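Local coordinates for protein retinol dehydratase (Spodoptera frugiperda, PDB 1FMJ) that dehydrates retinol and, as a member of the sulfotransferase family, also binds the nucleotide adenosine 3',5'-diphosphate, at residues P60-D65 with A151-T156; L82-E87 with S100-Y105. All blocks are in the same frame, centred on the assembly; numbering follows the deposited sequence.

Contact 1: residues P60-D65 with A151-T156; sequences PLRPTD and AAVPPT
Arg62 reaches across to the main chain of Val153 and Pro155, and its side chain makes nearly the whole contact. From CB, a first torsion of -47° sets CG beside the backbone N, and the chain then runs extended from CG to NE, so that only the guanidinium arrives at residues 151-156. NE lies close to the like charge of Arg159, whose own salt bridge goes to Asp65. At the tip, Arg62 NH1 and NH2 grip the single oxygen Val153 O end-on, each nitrogen 3.0 Å from it and each hydrogen bond bent, with an N-H...O angle of 146°. The oxygen sits in the guanidinium plane; NH2 meets it nearly head-on, whereas NH1 comes from above the carbonyl plane. Arg62 NH1 also lies 3.4 Å from Pro155 CA and gives a hydrogen bond to a water at 2.8 Å; that water lies 2.8 Å from Pro155 O, to which it can donate. Pro155 CG covers one guanidinium face, offset toward its rim. Behind the arginine, Asp65 N bonds to Arg62 O, and Arg62 N bonds back to Asp65 OD2 at 3.0 Å, meeting that oxygen from above the carboxylate plane. These bonds brace a type I beta turn from Arg62 to Asp65, which leads into strand 66-70 of the parallel sulfotransferase sheet, while its arginine ties down the chain leaving helix 146-152.

Contact 2: residues L82-E87 with S100-Y105; sequences LVWLIE and SLRYIY. With RTL (retinol), chain H.
Residues 82-87 of helix 76-87 and the end of helix 99-102 come nearest at Trp84 and Arg102, whose CA atoms are 8.0 Å apart, and Tyr103 is the first residue beyond that second helix to leave helical geometry. Both Arg102 and Tyr103 send side chains back to the tryptophan. Arg102 lays its aliphatic chain across one indole face, with CD 3.6 Å from the centroid of the Trp84 six-membered ring in a CH-pi contact. The bend in the chain at chi3, -76°, turns the guanidinium up on its edge, 87° from the indole plane, with Arg102 NH1 3.8 Å from Trp84 CE3. Any cation-pi attraction at this long range is weak; the charge is answered instead by a salt bridge from NH1 to Glu81. At the indole edge, in the ring plane, Trp84 NE1 donates to a water at 3.0 Å, which in turn donates a hydrogen bond to Arg102 O at 2.9 Å and so satisfies both polar atoms.

Tyr103 meets the pyrrole side of the same indole obliquely, its CE1 4.0 Å from Trp84 CD1 and the planes 49° apart. Tyr103 OH continues past to Val83, lying 3.5 Å from Val83 CB, and is hydrogen-bonded to Gln80 O in the preceding turn of the helix. Farther along, Tyr105 belongs to the retinol pocket: its OH is 3.2 Å from retinol C15, while His164 and Lys162 hydrogen-bond the ligand. Phe160 of strand 160-163 meets the rings of both Trp84 and Tyr103, and Val83 and Tyr103 rest on strand 66-70, so helix 76-87 packs against the sheet here while Leu82, Leu85 and Ile86 face helices 255-265 and 272-281.

In the fold
Along the chain the order is 60-65, 82-87, 100-105, 151-156, so both segments of contact 2 fall between those of contact 1. The two centres are 14 Å apart, on the same side of the molecule, and they touch where Val153 CG2 packs against Ile104 CD1 at 3.3 Å. One parallel sheet joins them: 60-65 runs into strand 66-70, which helix 76-87 follows; 100-105 enters edge strand 104-105; and 151-156 leads to strand 160-163, lying between those two strands. Contact 1 is at the surface, on connections into the sheet, whereas contact 2 is buried beside it, and its segment 100-105 ends in Tyr105 of the retinol pocket.

Contact 1: residues P60-D65 with A151-T156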
loop_
_atom_site.group_PDB
_atom_site.type_symbol
_atom_site.label_atom_id
_atom_site.label_comp_id
_atom_site.label_asym_id
_atom_site.label_seq_id
_atom_site.Cartn_x
_atom_site.Cartn_y
_atom_site.Cartn_z
ATOM N N PRO A 60 13.508 9.635 -12.938
ATOM C CA PRO A 60 13.901 8.984 -14.189
ATOM C C PRO A 60 13.467 7.523 -14.144
ATOM O O PRO A 60 13.666 6.839 -13.133
ATOM C CB PRO A 60 15.418 9.138 -14.195
ATOM C CG PRO A 60 15.612 10.428 -13.465
ATOM C CD PRO A 60 14.660 10.286 -12.301
ATOM N N LEU A 61 12.866 7.053 -15.231
ATOM C CA LEU A 61 12.402 5.675 -15.299
ATOM C C LEU A 61 13.160 4.854 -16.335
ATOM O O LEU A 61 13.725 5.399 -17.288
ATOM C CB LEU A 61 10.900 5.646 -15.589
ATOM C CG LEU A 61 10.057 6.351 -14.512
ATOM C CD1 LEU A 61 8.595 6.278 -14.888
ATOM C CD2 LEU A 61 10.283 5.693 -13.149
ATOM N N ARG A 62 13.153 3.540 -16.135
ATOM C CA ARG A 62 13.849 2.601 -16.999
ATOM C C ARG A 62 12.892 1.548 -17.544
ATOM O O ARG A 62 11.951 1.149 -16.861
ATOM C CB ARG A 62 14.956 1.924 -16.201
ATOM C CG ARG A 62 15.788 2.919 -15.399
ATOM C CD ARG A 62 16.808 2.218 -14.517
ATOM N NE ARG A 62 17.628 3.170 -13.775
ATOM C CZ ARG A 62 18.439 2.839 -12.776
ATOM N NH1 ARG A 62 18.546 1.577 -12.394
ATOM N NH2 ARG A 62 19.137 3.773 -12.149
ATOM N N PRO A 63 13.131 1.079 -18.784
ATOM C CA PRO A 63 12.290 0.068 -19.434
ATOM C C PRO A 63 12.176 -1.258 -18.687
ATOM O O PRO A 63 11.221 -1.996 -18.903
ATOM C CB PRO A 63 12.932 -0.088 -20.813
ATOM C CG PRO A 63 14.372 0.248 -20.562
ATOM C CD PRO A 63 14.264 1.450 -19.653
ATOM N N THR A 64 13.133 -1.564 -17.811
ATOM C CA THR A 64 13.069 -2.821 -17.060
ATOM C C THR A 64 12.422 -2.646 -15.690
ATOM O O THR A 64 12.316 -3.602 -14.929
ATOM C CB THR A 64 14.463 -3.463 -16.852
ATOM O OG1 THR A 64 15.323 -2.531 -16.188
ATOM C CG2 THR A 64 15.072 -3.875 -18.177
ATOM N N ASP A 65 11.990 -1.431 -15.375
ATOM C CA ASP A 65 11.336 -1.180 -14.091
ATOM C C ASP A 65 9.980 -1.878 -14.045
ATOM O O ASP A 65 9.269 -1.927 -15.049
ATOM C CB ASP A 65 11.081 0.320 -13.878
ATOM C CG ASP A 65 12.342 1.107 -13.630
ATOM O OD1 ASP A 65 13.409 0.488 -13.487
ATOM O OD2 ASP A 65 12.262 2.355 -13.569
ATOM N N ALA A 151 16.928 5.929 -7.575
ATOM C CA ALA A 151 18.060 6.468 -8.328
ATOM C C ALA A 151 19.377 5.780 -7.986
ATOM O O ALA A 151 20.264 5.669 -8.828
ATOM C CB ALA A 151 18.182 7.973 -8.074
ATOM N N ALA A 152 19.490 5.319 -6.747
ATOM C CA ALA A 152 20.697 4.658 -6.279
ATOM C C ALA A 152 20.870 3.235 -6.829
ATOM O O ALA A 152 21.991 2.735 -6.928
ATOM C CB ALA A 152 20.710 4.645 -4.752
ATOM N N VAL A 153 19.771 2.582 -7.189
ATOM C CA VAL A 153 19.865 1.231 -7.734
ATOM C C VAL A 153 20.633 1.271 -9.061
ATOM O O VAL A 153 20.288 2.032 -9.959
ATOM C CB VAL A 153 18.462 0.624 -7.963
ATOM C CG1 VAL A 153 18.582 -0.728 -8.660
ATOM C CG2 VAL A 153 17.740 0.463 -6.620
ATOM N N PRO A 154 21.698 0.465 -9.193
ATOM C CA PRO A 154 22.491 0.442 -10.435
ATOM C C PRO A 154 21.646 0.008 -11.638
ATOM O O PRO A 154 20.777 -0.846 -11.504
ATOM C CB PRO A 154 23.590 -0.577 -10.133
ATOM C CG PRO A 154 23.711 -0.554 -8.652
ATOM C CD PRO A 154 22.272 -0.441 -8.188
ATOM N N PRO A 155 21.911 0.573 -12.831
ATOM C CA PRO A 155 21.170 0.235 -14.049
ATOM C C PRO A 155 21.164 -1.254 -14.368
ATOM O O PRO A 155 20.216 -1.754 -14.973
ATOM C CB PRO A 155 21.897 1.031 -15.132
ATOM C CG PRO A 155 22.408 2.216 -14.389
ATOM C CD PRO A 155 22.938 1.589 -13.122
ATOM N N THR A 156 22.219 -1.957 -13.964
ATOM C CA THR A 156 22.326 -3.387 -14.234
ATOM C C THR A 156 21.505 -4.243 -13.284
ATOM O O THR A 156 21.561 -5.476 -13.332
ATOM C CB THR A 156 23.787 -3.852 -14.187
ATOM O OG1 THR A 156 24.413 -3.333 -13.013
ATOM C CG2 THR A 156 24.543 -3.368 -15.414
HETATM O O HOH W 1 17.950 -0.898 -13.493
#

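Contact 2: residues L82-E87 with S100-Y105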
loop_
_atom_site.group_PDB
_atom_site.type_symbol
_atom_site.label_atom_id
_atom_site.label_comp_id
_atom_site.label_asym_id
_atom_site.label_seq_id
_atom_site.Cartn_x
_atom_site.Cartn_y
_atom_site.Cartn_z
ATOM N N LEU A 82 4.477 -12.734 -6.341
ATOM C CA LEU A 82 4.202 -13.364 -7.625
ATOM C C LEU A 82 5.079 -12.739 -8.703
ATOM O O LEU A 82 5.779 -13.439 -9.437
ATOM C CB LEU A 82 2.731 -13.180 -8.012
ATOM C CG LEU A 82 1.691 -13.908 -7.168
ATOM C CD1 LEU A 82 0.283 -13.513 -7.630
ATOM C CD2 LEU A 82 1.901 -15.405 -7.292
ATOM N N VAL A 83 5.030 -11.411 -8.784
ATOM C CA VAL A 83 5.797 -10.656 -9.767
ATOM C C VAL A 83 7.305 -10.884 -9.663
ATOM O O VAL A 83 7.995 -10.949 -10.676
ATOM C CB VAL A 83 5.513 -9.131 -9.631
ATOM C CG1 VAL A 83 6.499 -8.328 -10.470
ATOM C CG2 VAL A 83 4.088 -8.823 -10.069
ATOM N N TRP A 84 7.827 -11.004 -8.448
ATOM C CA TRP A 84 9.260 -11.198 -8.300
ATOM C C TRP A 84 9.673 -12.581 -8.752
ATOM O O TRP A 84 10.654 -12.736 -9.466
ATOM C CB TRP A 84 9.706 -10.994 -6.850
ATOM C CG TRP A 84 11.171 -10.662 -6.727
ATOM C CD1 TRP A 84 11.740 -9.418 -6.793
ATOM C CD2 TRP A 84 12.250 -11.586 -6.545
ATOM N NE1 TRP A 84 13.105 -9.514 -6.663
ATOM C CE2 TRP A 84 13.446 -10.831 -6.506
ATOM C CE3 TRP A 84 12.324 -12.980 -6.410
ATOM C CZ2 TRP A 84 14.705 -11.423 -6.335
ATOM C CZ3 TRP A 84 13.580 -13.569 -6.240
ATOM C CH2 TRP A 84 14.750 -12.788 -6.204
ATOM N N LEU A 85 8.929 -13.591 -8.329
ATOM C CA LEU A 85 9.257 -14.960 -8.703
ATOM C C LEU A 85 9.161 -15.169 -10.206
ATOM O O LEU A 85 10.016 -15.826 -10.801
ATOM C CB LEU A 85 8.336 -15.945 -7.974
ATOM C CG LEU A 85 8.688 -16.121 -6.494
ATOM C CD1 LEU A 85 7.594 -16.880 -5.749
ATOM C CD2 LEU A 85 10.027 -16.850 -6.399
ATOM N N ILE A 86 8.124 -14.597 -10.815
ATOM C CA ILE A 86 7.911 -14.728 -12.250
ATOM C C ILE A 86 9.003 -14.038 -13.067
ATOM O O ILE A 86 9.420 -14.547 -14.104
ATOM C CB ILE A 86 6.531 -14.170 -12.649
ATOM C CG1 ILE A 86 5.438 -14.996 -11.959
ATOM C CG2 ILE A 86 6.369 -14.205 -14.171
ATOM C CD1 ILE A 86 4.017 -14.562 -12.273
ATOM N N GLU A 87 9.460 -12.879 -12.601
ATOM C CA GLU A 87 10.516 -12.150 -13.293
ATOM C C GLU A 87 11.865 -12.806 -13.019
ATOM O O GLU A 87 12.821 -12.583 -13.753
ATOM C CB GLU A 87 10.566 -10.686 -12.828
ATOM C CG GLU A 87 9.327 -9.859 -13.137
ATOM C CD GLU A 87 9.156 -9.582 -14.618
ATOM O OE1 GLU A 87 9.369 -10.510 -15.424
ATOM O OE2 GLU A 87 8.791 -8.444 -14.981
ATOM N N SER A 100 11.267 -6.526 1.701
ATOM C CA SER A 100 11.671 -5.136 1.847
ATOM C C SER A 100 13.035 -4.859 1.214
ATOM O O SER A 100 13.409 -3.708 1.032
ATOM C CB SER A 100 11.684 -4.745 3.323
ATOM O OG SER A 100 12.563 -5.569 4.062
ATOM N N LEU A 101 13.776 -5.913 0.883
ATOM C CA LEU A 101 15.077 -5.757 0.240
ATOM C C LEU A 101 14.952 -6.006 -1.265
ATOM O O LEU A 101 15.806 -5.594 -2.045
ATOM C CB LEU A 101 16.102 -6.736 0.839
ATOM C CG LEU A 101 16.942 -6.299 2.056
ATOM C CD1 LEU A 101 16.080 -5.593 3.084
ATOM C CD2 LEU A 101 17.615 -7.518 2.678
ATOM N N ARG A 102 13.888 -6.683 -1.678
ATOM C CA ARG A 102 13.701 -6.976 -3.090
ATOM C C ARG A 102 12.940 -5.859 -3.808
ATOM O O ARG A 102 13.014 -5.729 -5.031
ATOM C CB ARG A 102 12.986 -8.322 -3.247
ATOM C CG ARG A 102 13.894 -9.531 -2.963
ATOM C CD ARG A 102 13.142 -10.861 -3.078
ATOM N NE ARG A 102 12.303 -11.096 -1.909
ATOM C CZ ARG A 102 11.158 -11.768 -1.923
ATOM N NH1 ARG A 102 10.689 -12.277 -3.061
ATOM N NH2 ARG A 102 10.481 -11.934 -0.793
ATOM N N TYR A 103 12.229 -5.050 -3.030
ATOM C CA TYR A 103 11.451 -3.936 -3.558
ATOM C C TYR A 103 11.795 -2.634 -2.844
ATOM O O TYR A 103 12.119 -2.631 -1.660
ATOM C CB TYR A 103 9.948 -4.176 -3.356
ATOM C CG TYR A 103 9.286 -5.072 -4.376
ATOM C CD1 TYR A 103 9.407 -6.456 -4.311
ATOM C CD2 TYR A 103 8.508 -4.526 -5.391
ATOM C CE1 TYR A 103 8.764 -7.274 -5.232
ATOM C CE2 TYR A 103 7.861 -5.334 -6.319
ATOM C CZ TYR A 103 7.995 -6.704 -6.231
ATOM O OH TYR A 103 7.341 -7.487 -7.141
ATOM N N ILE A 104 11.730 -1.530 -3.574
ATOM C CA ILE A 104 11.957 -0.231 -2.970
ATOM C C ILE A 104 10.550 0.290 -2.756
ATOM O O ILE A 104 9.724 0.276 -3.670
ATOM C CB ILE A 104 12.700 0.742 -3.895
ATOM C CG1 ILE A 104 14.158 0.306 -4.042
ATOM C CG2 ILE A 104 12.609 2.174 -3.324
ATOM C CD1 ILE A 104 14.960 1.176 -4.972
ATOM N N TYR A 105 10.275 0.711 -1.534
ATOM C CA TYR A 105 8.977 1.239 -1.180
ATOM C C TYR A 105 9.093 2.728 -1.470
ATOM O O TYR A 105 9.615 3.480 -0.663
ATOM C CB TYR A 105 8.721 0.972 0.304
ATOM C CG TYR A 105 7.331 1.294 0.788
ATOM C CD1 TYR A 105 6.963 1.009 2.098
ATOM C CD2 TYR A 105 6.394 1.903 -0.044
ATOM C CE1 TYR A 105 5.699 1.322 2.580
ATOM C CE2 TYR A 105 5.127 2.224 0.423
ATOM C CZ TYR A 105 4.787 1.929 1.742
ATOM O OH TYR A 105 3.542 2.247 2.229
HETATM C C1 RTL H . 6.704 3.752 12.766
HETATM C C2 RTL H . 6.844 5.116 13.515
HETATM C C3 RTL H . 8.056 5.923 13.065
HETATM C C4 RTL H . 9.193 5.665 12.079
HETATM C C5 RTL H . 8.898 4.295 11.463
HETATM C C6 RTL H . 7.831 3.420 11.716
HETATM C C7 RTL H . 7.673 2.115 11.019
HETATM C C8 RTL H . 7.117 1.969 9.781
HETATM C C9 RTL H . 6.954 0.685 9.086
HETATM C C10 RTL H . 6.370 0.706 7.832
HETATM C C11 RTL H . 6.073 -0.401 6.897
HETATM C C12 RTL H . 4.789 -0.323 6.412
HETATM C C13 RTL H . 3.958 -1.117 5.483
HETATM C C14 RTL H . 2.674 -1.006 5.029
HETATM C C15 RTL H . 2.426 -0.299 3.761
HETATM O O1 RTL H . 2.501 -1.132 2.684
HETATM C C16 RTL H . 5.303 3.934 12.149
HETATM C C17 RTL H . 6.595 2.746 13.922
HETATM C C18 RTL H . 10.014 3.937 10.468
HETATM C C19 RTL H . 7.427 -0.617 9.760
HETATM C C20 RTL H . 4.835 -2.285 5.002
HETATM O O HOH W 2 15.072 -7.256 -6.284
#